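Local coordinates for hypothetical protein PH0822 (Pyrococcus horikoshii, PDB 2YX6) that binds ADP and belongs to the dinitrogenase iron-molybdenum cofactor biosynthesis family, although its precise cellular role is not established, at residues E78-N81 with S86-T89; R2-A7 with N57-H62; A64-T69 with K100-G105; R11-N16 with Y26-D31. All coordinates share one frame; numbering follows the deposited sequence.

Interaction 1: residues E78-N81 with S86-T89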
# COMPACT_ATOMS: atom_id res chain seq x y z
N GLU A 78 -0.10 -10.35 -4.69
CA GLU A 78 0.44 -11.17 -3.58
C GLU A 78 1.99 -11.19 -3.56
O GLU A 78 2.64 -11.08 -2.50
CB GLU A 78 -0.12 -12.59 -3.68
CG GLU A 78 -1.56 -12.67 -3.29
CD GLU A 78 -2.18 -14.00 -3.67
OE1 GLU A 78 -1.58 -14.72 -4.48
OE2 GLU A 78 -3.25 -14.32 -3.17
N TYR A 79 2.56 -11.28 -4.75
CA TYR A 79 4.00 -11.28 -4.90
C TYR A 79 4.58 -9.92 -4.39
O TYR A 79 5.57 -9.91 -3.68
CB TYR A 79 4.38 -11.59 -6.36
CG TYR A 79 5.78 -12.10 -6.53
CD1 TYR A 79 6.02 -13.38 -7.01
CD2 TYR A 79 6.88 -11.31 -6.17
CE1 TYR A 79 7.34 -13.87 -7.15
CE2 TYR A 79 8.20 -11.77 -6.33
CZ TYR A 79 8.42 -13.06 -6.81
OH TYR A 79 9.71 -13.53 -6.97
N PHE A 80 3.89 -8.82 -4.68
CA PHE A 80 4.27 -7.48 -4.23
C PHE A 80 4.23 -7.44 -2.71
O PHE A 80 5.18 -6.98 -2.04
CB PHE A 80 3.35 -6.40 -4.82
CG PHE A 80 3.83 -5.81 -6.14
CD1 PHE A 80 3.06 -5.93 -7.30
CD2 PHE A 80 5.03 -5.15 -6.24
CE1 PHE A 80 3.48 -5.40 -8.49
CE2 PHE A 80 5.47 -4.59 -7.43
CZ PHE A 80 4.73 -4.72 -8.56
N ASN A 81 3.14 -7.95 -2.16
CA ASN A 81 2.91 -7.97 -0.77
C ASN A 81 3.98 -8.79 -0.03
O ASN A 81 4.43 -8.40 1.05
CB ASN A 81 1.50 -8.53 -0.55
CG ASN A 81 0.40 -7.47 -0.80
OD1 ASN A 81 0.67 -6.31 -1.16
ND2 ASN A 81 -0.84 -7.91 -0.65
N SER A 86 3.01 -2.44 -1.23
CA SER A 86 1.56 -2.28 -1.17
C SER A 86 1.12 -1.90 -2.52
O SER A 86 1.80 -1.17 -3.19
CB SER A 86 1.20 -1.11 -0.23
OG SER A 86 1.66 -1.49 1.04
N VAL A 87 -0.06 -2.34 -2.92
CA VAL A 87 -0.53 -2.07 -4.27
C VAL A 87 -1.89 -1.38 -4.12
O VAL A 87 -2.72 -1.84 -3.32
CB VAL A 87 -0.67 -3.42 -5.11
CG1 VAL A 87 -1.31 -3.20 -6.57
CG2 VAL A 87 0.64 -4.19 -5.21
N VAL A 88 -2.15 -0.33 -4.91
CA VAL A 88 -3.48 0.27 -5.01
C VAL A 88 -4.03 -0.00 -6.42
O VAL A 88 -3.32 0.27 -7.42
CB VAL A 88 -3.46 1.83 -4.77
CG1 VAL A 88 -4.91 2.41 -4.84
CG2 VAL A 88 -2.82 2.14 -3.43
N THR A 89 -5.23 -0.60 -6.49
CA THR A 89 -5.88 -0.96 -7.76
C THR A 89 -7.02 -0.02 -8.05
O THR A 89 -7.45 0.69 -7.16
CB THR A 89 -6.45 -2.40 -7.73
OG1 THR A 89 -7.48 -2.49 -6.73
CG2 THR A 89 -5.34 -3.39 -7.41
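Phe80, on the helix, and Val87, on the strand, meet through carbon alone, and the contact is clearest when Phe80 is followed outward from its backbone. CB makes the closest approach, 3.5 Å from Val87 CG2. The first ring atom, CG, lies 3.7 Å from the same Val87 CG2, and the ortho carbon CD1 lies 3.6 Å from it, so one methyl group serves the whole root of the phenylalanine. The two side chains meet at about a right angle. Farther out the ring leaves Val87 behind: CE2 reaches Ile59 of helix 54-61 and Val67 of the adjoining strand. Val87 offers this methyl because its CG1 stands anti to the backbone N (chi1 175°), which sets CG2 beside that N and against the helix. A beta-branched residue suits a strand that must present a short, broad apolar surface, while the long flat Phe80 can bridge from helix to sheet. One residue on, Asn81 comes alongside Ser86, their CA atoms 5.9 Å apart. Asn81 and Val87 both belong to the ADP-binding site of this protein, which is empty in this chain. The contact closes the second half of the beta-alpha-beta unit made by strand 66-68, helix 74-82 and strand 86-88; Phe80 also packs on Pro56 of helix 54-61, and Val88 of the second subunit packs against Asn81 and Ser86.

Interaction 2: residues R2-A7 with N57-H62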
# COMPACT_ATOMS: atom_id res chain seq x y z
N ARG A 2 8.60 6.45 -2.00
CA ARG A 2 8.66 6.32 -3.44
C ARG A 2 7.49 5.49 -3.98
O ARG A 2 7.15 4.42 -3.49
CB ARG A 2 10.08 5.87 -3.87
CG ARG A 2 10.18 5.43 -5.31
CD ARG A 2 11.64 5.15 -5.66
NE ARG A 2 12.56 6.09 -4.99
CZ ARG A 2 13.89 6.06 -5.08
NH1 ARG A 2 14.67 6.94 -4.41
NH2 ARG A 2 14.43 5.16 -5.85
N VAL A 3 6.81 6.07 -4.95
CA VAL A 3 5.63 5.46 -5.53
C VAL A 3 5.90 5.16 -6.99
O VAL A 3 6.42 6.01 -7.72
CB VAL A 3 4.43 6.39 -5.37
CG1 VAL A 3 3.14 5.75 -5.98
CG2 VAL A 3 4.30 6.75 -3.86
N ALA A 4 5.55 3.94 -7.39
CA ALA A 4 5.70 3.38 -8.74
C ALA A 4 4.33 3.34 -9.47
O ALA A 4 3.37 2.92 -8.89
CB ALA A 4 6.23 1.95 -8.61
N ILE A 5 4.31 3.71 -10.73
CA ILE A 5 3.09 3.78 -11.51
C ILE A 5 3.35 3.28 -12.93
O ILE A 5 4.20 3.81 -13.61
CB ILE A 5 2.49 5.22 -11.56
CG1 ILE A 5 2.17 5.75 -10.16
CG2 ILE A 5 1.21 5.22 -12.45
CD1 ILE A 5 3.07 6.68 -9.77
N PRO A 6 2.56 2.28 -13.40
CA PRO A 6 2.75 1.79 -14.78
C PRO A 6 2.22 2.83 -15.77
O PRO A 6 1.11 3.37 -15.55
CB PRO A 6 1.91 0.50 -14.84
CG PRO A 6 0.75 0.73 -13.85
CD PRO A 6 1.41 1.64 -12.72
N ALA A 7 3.00 3.16 -16.81
CA ALA A 7 2.60 4.21 -17.74
C ALA A 7 2.25 3.60 -19.07
O ALA A 7 2.86 2.60 -19.48
CB ALA A 7 3.72 5.21 -17.93
N ASN A 57 10.11 -7.50 -8.70
CA ASN A 57 11.48 -7.39 -8.28
C ASN A 57 12.04 -6.16 -8.93
O ASN A 57 12.81 -5.46 -8.34
CB ASN A 57 12.27 -8.64 -8.69
CG ASN A 57 12.20 -9.78 -7.64
OD1 ASN A 57 12.00 -9.55 -6.43
ND2 ASN A 57 12.45 -10.99 -8.09
N PHE A 58 11.67 -5.91 -10.16
CA PHE A 58 12.03 -4.66 -10.83
C PHE A 58 11.63 -3.46 -9.99
O PHE A 58 12.46 -2.60 -9.68
CB PHE A 58 11.33 -4.63 -12.19
CG PHE A 58 11.52 -3.37 -12.95
CD1 PHE A 58 12.73 -3.08 -13.50
CD2 PHE A 58 10.49 -2.42 -13.04
CE1 PHE A 58 12.93 -1.88 -14.20
CE2 PHE A 58 10.68 -1.25 -13.71
CZ PHE A 58 11.92 -0.97 -14.30
N ILE A 59 10.37 -3.44 -9.55
CA ILE A 59 9.86 -2.34 -8.71
C ILE A 59 10.61 -2.22 -7.36
O ILE A 59 11.13 -1.15 -7.04
CB ILE A 59 8.31 -2.46 -8.57
CG1 ILE A 59 7.68 -2.33 -9.95
CG2 ILE A 59 7.76 -1.43 -7.64
CD1 ILE A 59 8.05 -0.98 -10.67
N LYS A 60 10.73 -3.31 -6.61
CA LYS A 60 11.49 -3.36 -5.37
C LYS A 60 12.93 -2.88 -5.56
O LYS A 60 13.42 -2.06 -4.80
CB LYS A 60 11.48 -4.77 -4.80
CG LYS A 60 11.93 -4.81 -3.30
CD LYS A 60 12.11 -6.24 -2.79
CE LYS A 60 12.55 -6.34 -1.32
NZ LYS A 60 13.09 -7.74 -0.96
N ASP A 61 13.58 -3.33 -6.63
CA ASP A 61 14.95 -2.91 -6.94
C ASP A 61 15.08 -1.41 -7.19
O ASP A 61 16.14 -0.85 -7.03
CB ASP A 61 15.50 -3.67 -8.14
CG ASP A 61 15.64 -5.19 -7.86
OD1 ASP A 61 15.77 -5.57 -6.66
OD2 ASP A 61 15.59 -5.99 -8.85
N HIS A 62 13.98 -0.77 -7.60
CA HIS A 62 13.93 0.67 -7.74
C HIS A 62 13.48 1.44 -6.51
O HIS A 62 13.35 2.65 -6.55
CB HIS A 62 13.09 1.03 -8.95
CG HIS A 62 13.85 0.88 -10.24
ND1 HIS A 62 14.08 -0.34 -10.83
CD2 HIS A 62 14.47 1.80 -11.02
CE1 HIS A 62 14.78 -0.17 -11.94
NE2 HIS A 62 15.03 1.12 -12.08
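The guanidinium of Arg2 meets the backbone carbonyl of His62 at its edge: NH2 donates to His62 O over 2.8 Å, with the oxygen 21° out of the guanidinium plane. The His62 ring, in turn, uses the in-plane edge at ND1 to donate to Phe58 O at 3.0 Å and stacks on Phe29 of the neighbouring strand. ND1 also lies 3.9 Å above one face of the Phe58 ring, offset toward its rim. These groups fasten helix 54-61 to the central strand 2-7 of a sheet whose strand order, 3-2-1-4-5, is that of the ribonuclease H-like fold. His62 is where the helix ends, and its N and ND1 grip Phe58 O from opposite faces of the carbonyl plane, holding the imidazole in place. Arginine suits the margin because its long arm, bent at chi3, can serve two partners, NH1 forming a salt bridge with Asp31. With the long arm cut back to an alanine, the His62 carbonyl would probably lose this donor and the Asp31 carboxylate its arginine partner. Deeper in, the small Ala4 lets the helix come close to the strand: its CB touches Ile59 CG2 at 3.8 Å and Ile59 CD1 at 4.0 Å.

Interaction 3: residues A64-T69 with K100-G105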
# COMPACT_ATOMS: atom_id res chain seq x y z
N ALA A 64 10.68 1.33 -4.77
CA ALA A 64 9.28 1.78 -4.64
C ALA A 64 8.64 0.94 -3.55
O ALA A 64 8.88 -0.27 -3.47
CB ALA A 64 8.56 1.65 -5.92
N LYS A 65 7.86 1.58 -2.67
CA LYS A 65 7.23 0.81 -1.60
C LYS A 65 5.72 0.81 -1.79
O LYS A 65 5.01 0.05 -1.16
CB LYS A 65 7.57 1.44 -0.22
CG LYS A 65 9.10 1.53 0.04
CD LYS A 65 9.42 1.25 1.52
CE LYS A 65 9.12 -0.19 1.87
NZ LYS A 65 9.89 -1.07 0.92
N ILE A 66 5.25 1.65 -2.71
CA ILE A 66 3.84 1.64 -3.09
C ILE A 66 3.70 1.61 -4.61
O ILE A 66 4.44 2.24 -5.31
CB ILE A 66 3.08 2.87 -2.53
CG1 ILE A 66 3.16 2.86 -1.01
CG2 ILE A 66 1.60 2.88 -3.03
CD1 ILE A 66 2.21 3.83 -0.32
N VAL A 67 2.74 0.85 -5.10
CA VAL A 67 2.44 0.79 -6.53
C VAL A 67 0.99 1.21 -6.74
O VAL A 67 0.08 0.65 -6.08
CB VAL A 67 2.65 -0.65 -7.04
CG1 VAL A 67 2.17 -0.79 -8.48
CG2 VAL A 67 4.10 -1.08 -6.85
N LEU A 68 0.77 2.17 -7.63
CA LEU A 68 -0.57 2.55 -8.01
C LEU A 68 -0.89 1.98 -9.36
O LEU A 68 -0.24 2.34 -10.31
CB LEU A 68 -0.72 4.08 -8.11
CG LEU A 68 -0.27 4.81 -6.81
CD1 LEU A 68 -0.40 6.30 -7.01
CD2 LEU A 68 -1.13 4.33 -5.56
N THR A 69 -1.93 1.14 -9.45
CA THR A 69 -2.28 0.58 -10.75
C THR A 69 -3.78 0.65 -11.00
O THR A 69 -4.56 0.91 -10.09
CB THR A 69 -1.93 -0.92 -10.83
OG1 THR A 69 -2.78 -1.59 -9.92
CG2 THR A 69 -0.49 -1.22 -10.49
N LYS A 100 -1.18 14.09 -7.42
CA LYS A 100 -1.82 15.17 -6.66
C LYS A 100 -2.98 14.63 -5.82
O LYS A 100 -3.08 14.95 -4.65
CB LYS A 100 -2.31 16.29 -7.61
CG LYS A 100 -2.80 17.57 -6.85
CD LYS A 100 -3.54 18.52 -7.79
CE LYS A 100 -4.13 19.77 -7.08
NZ LYS A 100 -3.11 20.50 -6.26
N ALA A 101 -3.81 13.76 -6.40
CA ALA A 101 -4.90 13.12 -5.67
C ALA A 101 -4.35 12.29 -4.53
O ALA A 101 -4.80 12.41 -3.39
CB ALA A 101 -5.83 12.27 -6.58
N PHE A 102 -3.36 11.47 -4.83
CA PHE A 102 -2.75 10.59 -3.85
C PHE A 102 -2.23 11.36 -2.59
O PHE A 102 -2.57 11.06 -1.43
CB PHE A 102 -1.64 9.77 -4.56
CG PHE A 102 -1.01 8.74 -3.66
CD1 PHE A 102 -1.67 7.53 -3.41
CD2 PHE A 102 0.21 9.01 -3.01
CE1 PHE A 102 -1.09 6.58 -2.52
CE2 PHE A 102 0.77 8.09 -2.14
CZ PHE A 102 0.12 6.87 -1.89
N ILE A 103 -1.42 12.38 -2.82
CA ILE A 103 -0.91 13.27 -1.75
C ILE A 103 -2.02 13.89 -0.86
O ILE A 103 -1.85 14.00 0.36
CB ILE A 103 -0.10 14.40 -2.38
CG1 ILE A 103 1.10 13.80 -3.09
CG2 ILE A 103 0.35 15.44 -1.32
CD1 ILE A 103 1.86 14.80 -4.03
N GLY A 104 -3.15 14.27 -1.47
CA GLY A 104 -4.30 14.83 -0.75
C GLY A 104 -5.41 13.92 -0.25
O GLY A 104 -6.51 14.41 0.07
N GLY A 105 -5.17 12.60 -0.17
CA GLY A 105 -6.20 11.70 0.39
C GLY A 105 -7.51 11.57 -0.36
O GLY A 105 -8.47 10.99 0.18
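Phe102 bridges helix 95-103 to Ile66 and Leu68 of the strand, and every contact across the two segments is apolar. Ile66 comes in at the ring's edge, near its plane, with CD1 4.0 Å from Phe102 CZ. Leu68 embraces one side of the same ring with both methyls: CD2 lies 3.8 Å from Phe102 CE1, and CD1 lies 4.0 Å from Phe102 CD1. The ring can reach this far because CG is anti to the backbone N (chi1 -175°), which throws it off the helix toward the sheet across a backbone gap of 9.3 Å between Leu68 CA and Phe102 CA. A large aromatic suits such a gap, and branched aliphatics two positions apart in a strand both face it. Shrinking the ring to an alanine is likely to open a gap between helix and strand, leaving Ile66 CD1 and the Leu68 methyls without their partner on the helix.

Backbone hydrogen bonds of the helix end form the second group. Gly105 N donates to Phe102 O over 3.3 Å within a Schellman motif, whose C-prime residue, Gly105, has the positive phi (65°) that glycine adopts with ease. Strand 66-68 runs between strands 2-7 and 86-88, and helix 95-103 packs on the sheet face opposite helix 54-61, which Val67 meets; Phe102 also touches Val3 of strand 2-7 and Gly84 of the second subunit.

Interaction 4: residues R11-N16 with Y26-D31; sequences RGIKSN and YFVFVD
Gly12 and Ile13 lean on Val28, the residue through which strand 26-33 receives the loop. Taken in order, the loop begins with Arg11, which works within its own segment: its guanidinium has Lys14 CB 3.9 Å above the centre of one face, and NH1 makes a weak hydrogen bond to Lys14 O. Its backbone O accepts from Lys14 N at 3.1 Å, starting a short 3-10 turn. Gly12 follows with phi 61° and psi -137°, a backbone shape that residues with a side chain rarely take. Its O has two neighbours of different character: Ser15 N donates to it at 3.0 Å, and Val28 CG2 rests 3.8 Å from it as a plain van der Waals contact. Val28 CG2 is set beside the backbone N of its own residue because CG1 takes the position anti to that N (chi1 178°). Ile13 then adds the apolar part, its CG2 4.3 Å from Val28 CG1, and packs as well on Val40 of strand 36-44. A branched aliphatic fits this half-covered position, shielding the valine at the margin. Lys14 continues the turn. Ser15 is small and polar, as a tight loop needs: OG donates to Asn16 O at 3.2 Å and accepts from Asp9 N. Asn16 pairs through its backbone with Glu8, drawing the loop back toward strand 2-7. A loop folded over the sheet in this way joins the first two strands, which run antiparallel side by side, consistent with the antiparallel first strands of a ribonuclease H-like fold.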
# COMPACT_ATOMS: atom_id res chain seq x y z
N ARG A 11 5.56 9.18 -21.73
CA ARG A 11 5.34 10.59 -21.40
C ARG A 11 5.50 11.04 -19.94
O ARG A 11 5.12 12.16 -19.61
CB ARG A 11 3.99 11.06 -21.98
CG ARG A 11 4.15 11.87 -23.24
CD ARG A 11 2.89 11.94 -24.11
NE ARG A 11 1.65 12.27 -23.36
CZ ARG A 11 1.05 13.47 -23.31
NH1 ARG A 11 -0.08 13.57 -22.61
NH2 ARG A 11 1.53 14.57 -23.91
N GLY A 12 6.04 10.18 -19.06
CA GLY A 12 6.27 10.54 -17.64
C GLY A 12 4.97 10.89 -16.90
O GLY A 12 3.94 10.21 -17.10
N ILE A 13 5.01 11.96 -16.10
CA ILE A 13 3.81 12.39 -15.41
C ILE A 13 2.67 12.95 -16.30
O ILE A 13 1.58 13.25 -15.80
CB ILE A 13 4.14 13.40 -14.32
CG1 ILE A 13 4.60 14.69 -14.97
CG2 ILE A 13 5.07 12.76 -13.35
CD1 ILE A 13 4.59 15.87 -14.08
N LYS A 14 2.93 13.06 -17.61
CA LYS A 14 1.89 13.40 -18.57
C LYS A 14 1.24 12.17 -19.25
O LYS A 14 0.29 12.33 -20.07
CB LYS A 14 2.37 14.38 -19.60
CG LYS A 14 2.84 15.72 -19.02
CD LYS A 14 3.29 16.63 -20.15
CE LYS A 14 3.74 18.01 -19.77
NZ LYS A 14 4.02 18.76 -21.08
N SER A 15 1.72 10.96 -18.90
CA SER A 15 1.13 9.75 -19.47
C SER A 15 -0.06 9.32 -18.64
O SER A 15 -0.28 9.84 -17.57
CB SER A 15 2.15 8.60 -19.54
OG SER A 15 1.51 7.42 -20.07
N ASN A 16 -0.84 8.38 -19.11
CA ASN A 16 -1.93 7.84 -18.28
C ASN A 16 -1.44 6.56 -17.60
O ASN A 16 -0.51 5.92 -18.08
CB ASN A 16 -3.15 7.50 -19.15
CG ASN A 16 -3.81 8.73 -19.82
OD1 ASN A 16 -4.16 9.72 -19.18
ND2 ASN A 16 -4.00 8.63 -21.14
N TYR A 26 6.56 1.10 -19.64
CA TYR A 26 7.17 2.23 -18.94
C TYR A 26 6.61 2.33 -17.53
O TYR A 26 5.46 2.05 -17.29
CB TYR A 26 6.83 3.51 -19.69
CG TYR A 26 7.35 3.55 -21.15
CD1 TYR A 26 8.68 3.85 -21.43
CD2 TYR A 26 6.52 3.27 -22.21
CE1 TYR A 26 9.17 3.89 -22.75
CE2 TYR A 26 6.98 3.29 -23.56
CZ TYR A 26 8.32 3.60 -23.81
OH TYR A 26 8.78 3.67 -25.12
N PHE A 27 7.44 2.76 -16.60
CA PHE A 27 7.03 2.96 -15.23
C PHE A 27 7.51 4.32 -14.83
O PHE A 27 8.59 4.75 -15.24
CB PHE A 27 7.64 1.91 -14.30
CG PHE A 27 6.77 0.69 -14.13
CD1 PHE A 27 5.91 0.57 -13.03
CD2 PHE A 27 6.74 -0.30 -15.11
CE1 PHE A 27 5.07 -0.54 -12.90
CE2 PHE A 27 5.88 -1.41 -14.99
CZ PHE A 27 5.09 -1.53 -13.90
N VAL A 28 6.73 4.97 -13.99
CA VAL A 28 7.10 6.25 -13.37
C VAL A 28 7.27 6.08 -11.86
O VAL A 28 6.41 5.56 -11.20
CB VAL A 28 5.98 7.30 -13.65
CG1 VAL A 28 6.27 8.64 -12.99
CG2 VAL A 28 5.73 7.44 -15.13
N PHE A 29 8.40 6.54 -11.33
CA PHE A 29 8.76 6.43 -9.91
C PHE A 29 8.73 7.85 -9.39
O PHE A 29 9.39 8.75 -9.94
CB PHE A 29 10.17 5.81 -9.75
CG PHE A 29 10.24 4.41 -10.18
CD1 PHE A 29 9.87 3.40 -9.30
CD2 PHE A 29 10.54 4.08 -11.49
CE1 PHE A 29 9.89 2.05 -9.70
CE2 PHE A 29 10.56 2.72 -11.90
CZ PHE A 29 10.26 1.72 -10.98
N VAL A 30 7.94 8.07 -8.37
CA VAL A 30 7.76 9.43 -7.88
C VAL A 30 8.14 9.49 -6.42
O VAL A 30 7.53 8.75 -5.57
CB VAL A 30 6.26 9.88 -7.95
CG1 VAL A 30 6.19 11.35 -7.39
CG2 VAL A 30 5.73 9.80 -9.40
N ASP A 31 9.11 10.35 -6.10
CA ASP A 31 9.49 10.56 -4.73
C ASP A 31 8.69 11.65 -4.07
O ASP A 31 8.74 12.82 -4.49
CB ASP A 31 10.96 10.94 -4.62
CG ASP A 31 11.84 9.78 -4.84
OD1 ASP A 31 11.73 9.16 -5.91
OD2 ASP A 31 12.65 9.49 -3.94

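How the interactions relate
All four contacts rest on the same five-stranded mixed sheet, but at different depths. Interactions 1 and 3 are buried and mainly apolar, each using one phenylalanine to join a helix to a strand; their strands are neighbours, and both contacts adjoin the second subunit. Interaction 2 is mixed, with a small apolar heart and a polar margin where a charged side chain finds a helix end. Interaction 4 attaches a loop rather than a helix, and there a glycine carbonyl and one isoleucine methyl, rather than an aromatic ring, meet the strand. Ile59 of interaction 2 ties the set together, touching Phe80 of interaction 1 and Phe29 in segment 26-31. The ADP site concerns interaction 1, whereas interaction 4 lies away from it.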